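Long-range contact in NTD biosynthesis operon protein NtdA (Bacillus subtilis subsp. subtilis, PDB 4K2M), which catalyses the reversible, pyridoxal phosphate-dependent transamination between 3-dehydro-glucose 6-phosphate and glutamate that yields kanosamine 6-phosphate, a step of antibiotic biosynthesis: residues F321-Y326 / F421-D427. Residues are numbered along the deposited sequence; the frame is centred on the assembly and turned at random.
Sequences FLADRY and FTLEEQD
Two near-parallel helices of the aminotransferase fold, 312-329 and the C-terminal 423-441, meet here through Gln426 of the second, which reaches between Leu322, Arg325 and Tyr326 of the first. The local axes run at 27° and stay 11.4 Å apart, a wide spacing that long side chains bridge. The side chain of Gln426 is stretched out, CG opposite the backbone N (chi1 -172°), which carries its amide right up to helix 312-329. Gln426 NE2 donates to Leu322 O at 2.9 Å; the acceptor lies in the Gln426 amide plane, while the donor is tilted from the plane of the Leu322 carbonyl. That carbonyl also accepts the helical bond of Tyr326 N, which arrives at the opposite face. The same NE2 lies over the centre of the Tyr326 ring, 3.2 Å above its plane, while Gln426 CG packs 3.5 Å from Tyr326 CE1. At the other end of the amide, Arg325 NH1 gives Gln426 OE1 a nearly straight bond (2.9 Å, 167°) within the guanidinium plane. Arg325 NH1 and NH2 converge end-on in a salt bridge to one oxygen, Asp427 OD1; NH2, at 2.9 Å, uses the syn lone pair of OD1, whereas NH1 comes from above the carboxylate plane. Tyr60 OH bonds the other oxygen, OD2. Leu423 CB lies over one guanidinium face, toward its rim, and Leu423 CD2 meets Leu322 CD2 at 3.6 Å. Beyond them, Phe421 presents its ring edge to Leu322 CD2. A capping box of Thr422 and Glu425 begins helix 423-441 beside this interface. Bonds at both amide ends fix the flip of Gln426 and satisfy a buried polar group; Arg325, its charge balanced by Asp427, also donates to OE1, which probably polarises the amide and may strengthen the NE2 bond to Leu322 O.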
loop_
_atom_site.group_PDB
_atom_site.type_symbol
_atom_site.label_atom_id
_atom_site.label_comp_id
_atom_site.label_asym_id
_atom_site.label_seq_id
_atom_site.Cartn_x
_atom_site.Cartn_y
_atom_site.Cartn_z
ATOM N N PHE A 321 -12.586 -29.473 -1.469
ATOM C CA PHE A 321 -13.780 -30.285 -1.251
ATOM C C PHE A 321 -14.922 -29.741 -2.087
ATOM O O PHE A 321 -15.646 -30.498 -2.743
ATOM C CB PHE A 321 -14.195 -30.316 0.225
ATOM C CG PHE A 321 -15.377 -31.211 0.492
ATOM C CD1 PHE A 321 -15.198 -32.584 0.638
ATOM C CD2 PHE A 321 -16.661 -30.690 0.574
ATOM C CE1 PHE A 321 -16.278 -33.428 0.878
ATOM C CE2 PHE A 321 -17.751 -31.526 0.814
ATOM C CZ PHE A 321 -17.553 -32.901 0.958
ATOM N N LEU A 322 -15.083 -28.423 -2.069
ATOM C CA LEU A 322 -16.109 -27.780 -2.880
ATOM C C LEU A 322 -15.915 -28.051 -4.369
ATOM O O LEU A 322 -16.880 -28.345 -5.075
ATOM C CB LEU A 322 -16.124 -26.270 -2.634
ATOM C CG LEU A 322 -16.700 -25.891 -1.270
ATOM C CD1 LEU A 322 -16.413 -24.413 -1.002
ATOM C CD2 LEU A 322 -18.219 -26.171 -1.175
ATOM N N ALA A 323 -14.680 -27.951 -4.850
ATOM C CA ALA A 323 -14.408 -28.160 -6.267
ATOM C C ALA A 323 -14.718 -29.602 -6.645
ATOM O O ALA A 323 -15.342 -29.869 -7.673
ATOM C CB ALA A 323 -12.954 -27.810 -6.608
ATOM N N ASP A 324 -14.289 -30.528 -5.796
ATOM C CA ASP A 324 -14.542 -31.954 -6.021
ATOM C C ASP A 324 -16.043 -32.217 -6.090
ATOM O O ASP A 324 -16.505 -33.017 -6.911
ATOM C CB ASP A 324 -13.903 -32.767 -4.888
ATOM C CG ASP A 324 -14.139 -34.267 -5.023
ATOM O OD1 ASP A 324 -13.791 -34.854 -6.071
ATOM O OD2 ASP A 324 -14.652 -34.856 -4.063
ATOM N N ARG A 325 -16.803 -31.533 -5.246
ATOM C CA ARG A 325 -18.254 -31.751 -5.163
ATOM C C ARG A 325 -18.947 -31.224 -6.423
ATOM O O ARG A 325 -19.837 -31.885 -6.960
ATOM C CB ARG A 325 -18.807 -31.093 -3.900
ATOM C CG ARG A 325 -20.226 -31.539 -3.506
ATOM C CD ARG A 325 -20.490 -31.182 -2.044
ATOM N NE ARG A 325 -21.786 -31.671 -1.546
ATOM C CZ ARG A 325 -22.924 -30.979 -1.574
ATOM N NH1 ARG A 325 -22.957 -29.770 -2.099
ATOM N NH2 ARG A 325 -24.044 -31.502 -1.070
ATOM N N TYR A 326 -18.532 -30.050 -6.903
ATOM C CA TYR A 326 -19.024 -29.549 -8.189
ATOM C C TYR A 326 -18.704 -30.518 -9.308
ATOM O O TYR A 326 -19.548 -30.803 -10.161
ATOM C CB TYR A 326 -18.357 -28.216 -8.549
ATOM C CG TYR A 326 -19.012 -26.959 -8.026
ATOM C CD1 TYR A 326 -20.398 -26.797 -8.036
ATOM C CD2 TYR A 326 -18.230 -25.909 -7.561
ATOM C CE1 TYR A 326 -20.983 -25.623 -7.585
ATOM C CE2 TYR A 326 -18.800 -24.736 -7.109
ATOM C CZ TYR A 326 -20.179 -24.600 -7.121
ATOM O OH TYR A 326 -20.731 -23.431 -6.665
ATOM N N PHE A 421 -18.373 -20.919 2.087
ATOM C CA PHE A 421 -19.546 -21.234 1.283
ATOM C C PHE A 421 -20.209 -22.468 1.897
ATOM O O PHE A 421 -19.519 -23.353 2.415
ATOM C CB PHE A 421 -19.064 -21.547 -0.120
ATOM C CG PHE A 421 -20.153 -21.647 -1.158
ATOM C CD1 PHE A 421 -21.138 -20.666 -1.263
ATOM C CD2 PHE A 421 -20.130 -22.685 -2.083
ATOM C CE1 PHE A 421 -22.118 -20.745 -2.265
ATOM C CE2 PHE A 421 -21.096 -22.769 -3.095
ATOM C CZ PHE A 421 -22.092 -21.797 -3.177
ATOM N N THR A 422 -21.536 -22.546 1.868
ATOM C CA THR A 422 -22.202 -23.706 2.468
ATOM C C THR A 422 -22.547 -24.720 1.400
ATOM O O THR A 422 -22.735 -24.373 0.233
ATOM C CB THR A 422 -23.475 -23.332 3.263
ATOM O OG1 THR A 422 -24.451 -22.771 2.378
ATOM C CG2 THR A 422 -23.163 -22.337 4.361
ATOM N N LEU A 423 -22.641 -25.985 1.793
ATOM C CA LEU A 423 -22.980 -27.022 0.827
ATOM C C LEU A 423 -24.430 -26.899 0.382
ATOM O O LEU A 423 -24.763 -27.227 -0.753
ATOM C CB LEU A 423 -22.722 -28.402 1.406
ATOM C CG LEU A 423 -21.296 -28.648 1.861
ATOM C CD1 LEU A 423 -21.159 -30.096 2.348
ATOM C CD2 LEU A 423 -20.314 -28.372 0.739
ATOM N N GLU A 424 -25.296 -26.409 1.262
ATOM C CA GLU A 424 -26.684 -26.195 0.863
ATOM C C GLU A 424 -26.836 -25.078 -0.184
ATOM O O GLU A 424 -27.669 -25.173 -1.089
ATOM C CB GLU A 424 -27.598 -25.971 2.080
ATOM C CG GLU A 424 -27.277 -24.744 2.932
ATOM C CD GLU A 424 -26.379 -25.068 4.130
ATOM O OE1 GLU A 424 -25.676 -26.103 4.100
ATOM O OE2 GLU A 424 -26.375 -24.278 5.100
ATOM N N GLU A 425 -26.021 -24.030 -0.094
ATOM C CA GLU A 425 -25.965 -23.063 -1.191
ATOM C C GLU A 425 -25.431 -23.718 -2.458
ATOM O O GLU A 425 -25.928 -23.468 -3.560
ATOM C CB GLU A 425 -25.062 -21.894 -0.832
ATOM C CG GLU A 425 -25.631 -20.911 0.160
ATOM C CD GLU A 425 -24.554 -19.969 0.671
ATOM O OE1 GLU A 425 -23.665 -20.419 1.433
ATOM O OE2 GLU A 425 -24.586 -18.779 0.302
ATOM N N GLN A 426 -24.384 -24.531 -2.313
ATOM C CA GLN A 426 -23.822 -25.202 -3.474
ATOM C C GLN A 426 -24.867 -26.114 -4.133
ATOM O O GLN A 426 -24.944 -26.167 -5.365
ATOM C CB GLN A 426 -22.558 -25.989 -3.120
ATOM C CG GLN A 426 -21.849 -26.526 -4.348
ATOM C CD GLN A 426 -20.641 -27.359 -3.998
ATOM O OE1 GLN A 426 -20.699 -28.202 -3.108
ATOM N NE2 GLN A 426 -19.532 -27.119 -4.688
ATOM N N ASP A 427 -25.674 -26.801 -3.320
ATOM C CA ASP A 427 -26.791 -27.599 -3.848
ATOM C C ASP A 427 -27.675 -26.766 -4.767
ATOM O O ASP A 427 -28.065 -27.218 -5.849
ATOM C CB ASP A 427 -27.671 -28.167 -2.712
ATOM C CG ASP A 427 -26.964 -29.223 -1.878
ATOM O OD1 ASP A 427 -25.939 -29.775 -2.341
ATOM O OD2 ASP A 427 -27.461 -29.508 -0.759
#